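Local coordinates for cell surface protein (Putative S-layer protein) (Clostridioides difficile R20291, PDB 5NJL) that shows cell adhesion in vitro and probably serves as an adhesin of the S-layer and cell wall, at residues A[95-107]-A[155-167]. Sequence-based numbering, arbitrary orientation. Where two conformers were deposited one is given.
Sequences TEKYENSADLSAE and IEIGIGDEKIDLT. With SO4 (sulfate ion), chain L; SO4 (sulfate ion), chain U.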
loop_
_atom_site.group_PDB
_atom_site.type_symbol
_atom_site.label_atom_id
_atom_site.label_comp_id
_atom_site.label_asym_id
_atom_site.label_seq_id
_atom_site.Cartn_x
_atom_site.Cartn_y
_atom_site.Cartn_z
ATOM N N THR A 95 -17.595 1.113 -0.765
ATOM C CA THR A 95 -17.922 0.676 -2.126
ATOM C C THR A 95 -16.699 0.847 -3.001
ATOM O O THR A 95 -16.040 1.885 -2.965
ATOM C CB THR A 95 -19.065 1.502 -2.715
ATOM O OG1 THR A 95 -20.170 1.439 -1.824
ATOM C CG2 THR A 95 -19.467 0.953 -4.111
ATOM N N GLU A 96 -16.375 -0.180 -3.769
ATOM C CA GLU A 96 -15.269 -0.094 -4.691
ATOM C C GLU A 96 -15.548 0.948 -5.772
ATOM O O GLU A 96 -16.703 1.212 -6.108
ATOM C CB GLU A 96 -14.963 -1.487 -5.285
ATOM C CG GLU A 96 -14.294 -2.355 -4.206
ATOM C CD GLU A 96 -13.806 -3.731 -4.640
ATOM O OE1 GLU A 96 -14.328 -4.290 -5.622
ATOM O OE2 GLU A 96 -12.927 -4.270 -3.919
ATOM N N LYS A 97 -14.486 1.539 -6.285
ATOM C CA LYS A 97 -14.562 2.565 -7.308
ATOM C C LYS A 97 -14.174 2.049 -8.700
ATOM O O LYS A 97 -13.415 1.088 -8.828
ATOM C CB LYS A 97 -13.663 3.727 -6.925
ATOM C CG LYS A 97 -14.040 4.412 -5.614
ATOM C CD LYS A 97 -13.004 5.466 -5.286
ATOM C CE LYS A 97 -13.515 6.466 -4.254
ATOM N NZ LYS A 97 -12.377 7.296 -3.779
ATOM N N TYR A 98 -14.683 2.716 -9.736
ATOM C CA TYR A 98 -14.183 2.511 -11.098
ATOM C C TYR A 98 -12.760 3.060 -11.157
ATOM O O TYR A 98 -12.533 4.221 -10.850
ATOM C CB TYR A 98 -15.096 3.208 -12.128
ATOM C CG TYR A 98 -16.535 2.723 -12.034
ATOM C CD1 TYR A 98 -16.888 1.479 -12.527
ATOM C CD2 TYR A 98 -17.513 3.486 -11.404
ATOM C CE1 TYR A 98 -18.183 1.021 -12.440
ATOM C CE2 TYR A 98 -18.806 3.048 -11.315
ATOM C CZ TYR A 98 -19.141 1.812 -11.817
ATOM O OH TYR A 98 -20.390 1.335 -11.691
ATOM N N GLU A 99 -11.796 2.227 -11.528
ATOM C CA GLU A 99 -10.382 2.628 -11.489
ATOM C C GLU A 99 -9.829 2.973 -12.851
ATOM O O GLU A 99 -8.848 3.688 -12.941
ATOM C CB GLU A 99 -9.546 1.526 -10.829
ATOM C CG GLU A 99 -9.882 1.409 -9.349
ATOM C CD GLU A 99 -9.075 0.368 -8.596
ATOM O OE1 GLU A 99 -8.658 -0.647 -9.197
ATOM O OE2 GLU A 99 -8.874 0.567 -7.378
ATOM N N ASN A 100 -10.476 2.502 -13.915
ATOM C CA ASN A 100 -9.979 2.744 -15.259
ATOM C C ASN A 100 -11.098 2.610 -16.295
ATOM O O ASN A 100 -12.217 2.200 -15.972
ATOM C CB ASN A 100 -8.847 1.743 -15.559
ATOM C CG ASN A 100 -9.237 0.329 -15.256
ATOM O OD1 ASN A 100 -10.293 -0.136 -15.672
ATOM N ND2 ASN A 100 -8.403 -0.365 -14.510
ATOM N N SER A 101 -10.770 2.941 -17.533
ATOM C CA SER A 101 -11.695 2.859 -18.659
ATOM C C SER A 101 -12.339 1.496 -18.821
ATOM O O SER A 101 -13.551 1.421 -19.081
ATOM C CB SER A 101 -10.989 3.292 -19.948
ATOM O OG SER A 101 -10.583 4.664 -19.839
ATOM N N ALA A 102 -11.575 0.423 -18.605
ATOM C CA ALA A 102 -12.095 -0.954 -18.703
ATOM C C ALA A 102 -13.189 -1.284 -17.679
ATOM O O ALA A 102 -14.113 -2.039 -17.981
ATOM C CB ALA A 102 -10.960 -1.976 -18.597
ATOM N N ASP A 103 -13.074 -0.748 -16.472
ATOM C CA ASP A 103 -14.105 -0.901 -15.462
ATOM C C ASP A 103 -15.436 -0.241 -15.891
ATOM O O ASP A 103 -16.508 -0.796 -15.653
ATOM C CB ASP A 103 -13.671 -0.259 -14.132
ATOM C CG ASP A 103 -12.569 -1.033 -13.406
ATOM O OD1 ASP A 103 -12.340 -2.225 -13.711
ATOM O OD2 ASP A 103 -11.963 -0.434 -12.485
ATOM N N LEU A 104 -15.362 0.938 -16.491
ATOM C CA LEU A 104 -16.570 1.627 -16.977
ATOM C C LEU A 104 -17.209 0.846 -18.135
ATOM O O LEU A 104 -18.415 0.645 -18.172
ATOM C CB LEU A 104 -16.273 3.042 -17.416
ATOM C CG LEU A 104 -15.757 3.966 -16.318
ATOM C CD1 LEU A 104 -15.279 5.254 -16.934
ATOM C CD2 LEU A 104 -16.802 4.247 -15.263
ATOM N N SER A 105 -16.370 0.377 -19.052
ATOM C CA SER A 105 -16.810 -0.407 -20.168
ATOM C C SER A 105 -17.467 -1.704 -19.741
ATOM O O SER A 105 -18.530 -2.053 -20.264
ATOM C CB SER A 105 -15.604 -0.702 -21.074
ATOM O OG SER A 105 -16.068 -1.321 -22.231
ATOM N N ALA A 106 -16.859 -2.420 -18.782
ATOM C CA ALA A 106 -17.458 -3.636 -18.201
ATOM C C ALA A 106 -18.810 -3.394 -17.552
ATOM O O ALA A 106 -19.724 -4.214 -17.672
ATOM C CB ALA A 106 -16.525 -4.268 -17.163
ATOM N N GLU A 107 -18.943 -2.275 -16.851
ATOM C CA GLU A 107 -20.202 -1.952 -16.201
ATOM C C GLU A 107 -21.327 -1.711 -17.218
ATOM O O GLU A 107 -22.446 -2.181 -17.015
ATOM C CB GLU A 107 -20.033 -0.704 -15.322
ATOM C CG GLU A 107 -21.225 -0.409 -14.433
ATOM C CD GLU A 107 -21.411 -1.423 -13.321
ATOM O OE1 GLU A 107 -20.828 -1.248 -12.224
ATOM O OE2 GLU A 107 -22.162 -2.376 -13.537
ATOM N N ILE A 155 -27.664 9.849 -16.142
ATOM C CA ILE A 155 -26.670 9.958 -15.068
ATOM C C ILE A 155 -25.315 9.624 -15.675
ATOM O O ILE A 155 -25.196 8.608 -16.382
ATOM C CB ILE A 155 -26.963 8.931 -13.943
ATOM C CG1 ILE A 155 -28.350 9.149 -13.315
ATOM C CG2 ILE A 155 -25.888 8.933 -12.864
ATOM C CD1 ILE A 155 -28.466 10.404 -12.496
ATOM N N GLU A 156 -24.309 10.460 -15.378
ATOM C CA GLU A 156 -22.932 10.260 -15.857
ATOM C C GLU A 156 -22.049 9.766 -14.703
ATOM O O GLU A 156 -22.050 10.350 -13.607
ATOM C CB GLU A 156 -22.363 11.545 -16.480
ATOM C CG GLU A 156 -20.872 11.495 -16.824
ATOM C CD GLU A 156 -20.336 12.826 -17.340
ATOM O OE1 GLU A 156 -20.853 13.289 -18.381
ATOM O OE2 GLU A 156 -19.409 13.398 -16.702
ATOM N N ILE A 157 -21.308 8.689 -14.963
ATOM C CA ILE A 157 -20.451 8.018 -13.978
ATOM C C ILE A 157 -19.043 8.010 -14.582
ATOM O O ILE A 157 -18.864 7.679 -15.764
ATOM C CB ILE A 157 -20.936 6.576 -13.700
ATOM C CG1 ILE A 157 -22.399 6.528 -13.213
ATOM C CG2 ILE A 157 -20.038 5.865 -12.695
ATOM C CD1 ILE A 157 -22.643 7.125 -11.852
ATOM N N GLY A 158 -18.049 8.392 -13.783
ATOM C CA GLY A 158 -16.666 8.467 -14.252
ATOM C C GLY A 158 -15.668 7.653 -13.446
ATOM O O GLY A 158 -15.995 7.035 -12.435
ATOM N N ILE A 159 -14.426 7.695 -13.902
ATOM C CA ILE A 159 -13.329 7.057 -13.199
ATOM C C ILE A 159 -13.244 7.735 -11.842
ATOM O O ILE A 159 -13.348 8.963 -11.733
ATOM C CB ILE A 159 -11.994 7.179 -13.972
ATOM C CG1 ILE A 159 -12.068 6.374 -15.282
ATOM C CG2 ILE A 159 -10.835 6.637 -13.122
ATOM C CD1 ILE A 159 -10.951 6.647 -16.261
ATOM N N GLY A 160 -13.130 6.929 -10.803
ATOM C CA GLY A 160 -13.013 7.424 -9.448
ATOM C C GLY A 160 -14.323 7.466 -8.710
ATOM O O GLY A 160 -14.329 7.646 -7.510
ATOM N N ASP A 161 -15.448 7.283 -9.408
ATOM C CA ASP A 161 -16.745 7.178 -8.740
ATOM C C ASP A 161 -16.974 5.802 -8.162
ATOM O O ASP A 161 -16.424 4.800 -8.644
ATOM C CB ASP A 161 -17.885 7.556 -9.717
ATOM C CG ASP A 161 -17.911 9.047 -10.043
ATOM O OD1 ASP A 161 -17.458 9.876 -9.201
ATOM O OD2 ASP A 161 -18.409 9.420 -11.127
ATOM N N GLU A 162 -17.783 5.743 -7.108
ATOM C CA GLU A 162 -18.194 4.475 -6.504
ATOM C C GLU A 162 -19.103 3.701 -7.452
ATOM O O GLU A 162 -19.928 4.305 -8.172
ATOM C CB GLU A 162 -18.896 4.716 -5.157
ATOM C CG GLU A 162 -17.944 5.344 -4.123
ATOM C CD GLU A 162 -18.601 5.718 -2.789
ATOM O OE1 GLU A 162 -19.844 5.715 -2.674
ATOM O OE2 GLU A 162 -17.845 6.031 -1.841
ATOM N N LYS A 163 -18.930 2.375 -7.462
ATOM C CA LYS A 163 -19.715 1.488 -8.312
ATOM C C LYS A 163 -21.180 1.597 -7.976
ATOM O O LYS A 163 -21.550 1.637 -6.812
ATOM C CB LYS A 163 -19.257 0.045 -8.207
ATOM C CG LYS A 163 -17.887 -0.135 -8.865
ATOM C CD LYS A 163 -17.412 -1.581 -8.829
ATOM C CE LYS A 163 -16.095 -1.692 -9.576
ATOM N NZ LYS A 163 -15.706 -3.126 -9.672
ATOM N N ILE A 164 -22.000 1.673 -9.014
ATOM C CA ILE A 164 -23.419 1.909 -8.828
ATOM C C ILE A 164 -24.182 0.582 -8.959
ATOM O O ILE A 164 -23.643 -0.414 -9.465
ATOM C CB ILE A 164 -23.969 3.091 -9.688
ATOM C CG1 ILE A 164 -23.557 3.050 -11.147
ATOM C CG2 ILE A 164 -23.482 4.423 -9.158
ATOM C CD1 ILE A 164 -23.963 1.797 -11.835
ATOM N N ASP A 165 -25.425 0.562 -8.488
ATOM C CA ASP A 165 -26.251 -0.644 -8.509
ATOM C C ASP A 165 -27.686 -0.200 -8.753
ATOM O O ASP A 165 -28.283 0.440 -7.897
ATOM C CB ASP A 165 -26.101 -1.340 -7.153
ATOM C CG ASP A 165 -26.899 -2.637 -7.025
ATOM O OD1 ASP A 165 -27.646 -3.078 -7.950
ATOM O OD2 ASP A 165 -26.768 -3.223 -5.922
ATOM N N LEU A 166 -28.217 -0.540 -9.925
ATOM C CA LEU A 166 -29.571 -0.129 -10.307
ATOM C C LEU A 166 -30.672 -0.937 -9.602
ATOM O O LEU A 166 -31.848 -0.577 -9.695
ATOM C CB LEU A 166 -29.741 -0.199 -11.824
ATOM C CG LEU A 166 -28.780 0.668 -12.633
ATOM C CD1 LEU A 166 -29.017 0.500 -14.123
ATOM C CD2 LEU A 166 -28.905 2.123 -12.233
ATOM N N THR A 167 -30.303 -2.022 -8.890
ATOM C CA THR A 167 -31.238 -2.712 -8.007
ATOM C C THR A 167 -31.391 -2.027 -6.646
ATOM O O THR A 167 -32.363 -2.291 -5.947
ATOM C CB THR A 167 -30.874 -4.204 -7.775
ATOM O OG1 THR A 167 -29.703 -4.298 -6.966
ATOM C CG2 THR A 167 -30.638 -4.900 -9.077
HETATM S S SO4 L . -5.189 0.885 -13.651
HETATM O O1 SO4 L . -4.538 -0.447 -13.554
HETATM O O2 SO4 L . -6.433 0.895 -12.846
HETATM O O3 SO4 L . -5.479 1.198 -15.075
HETATM O O4 SO4 L . -4.273 1.911 -13.104
HETATM S S SO4 U . -6.779 3.494 -18.162
HETATM O O1 SO4 U . -6.645 2.041 -17.878
HETATM O O2 SO4 U . -5.639 4.188 -17.514
HETATM O O3 SO4 U . -6.714 3.676 -19.636
HETATM O O4 SO4 U . -8.053 4.087 -17.627
HETATM O O HOH W 1 -11.925 8.680 -6.414
HETATM O O HOH W 2 -24.448 -1.898 -11.971
HETATM O O HOH W 3 -21.527 -2.031 -9.919
#
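Tyr98 packs its ring against the aliphatic part of Lys163 and touches the branch methyl of Ile157. Lys163 CG sits over one ring face, 3.9 Å from the Tyr98 ring centroid, as a CH-pi contact. The Lys163 side chain runs out straight past CG, slanting across the Tyr98 ring. Ile157 CG2 comes in obliquely and meets Tyr98 CE2 at 3.4 Å. The phenol oxygen is gripped twice: Ile164 N donates to Tyr98 OH at 3.1 Å, and Tyr98 OH donates to Glu107 OE1 at 2.7 Å. Glu107 reaches that oxygen through a bend at chi2 (69°). These two bonds fix the ring's outer end. Two waters link the Glu107 carboxylate to Ile164 O.

The backbones form a single beta bridge, Lys97 with Glu162. Lys163 N donates to Glu96 O, and Tyr98 N to Asp161 O. A type II beta turn, Gly158 to Asp161, leads out of the edge strand 152-158 of a three-stranded antiparallel sheet. Gly160 N in this turn donates to Tyr98 O at 2.8 Å. The contact thus joins the strand's exit to the start of helix 101-115, where Asn100 is the N-cap. Ile159 lies against that start, its CG1 3.8 Å from Leu104 CD1, and the two side chains cross at about a right angle.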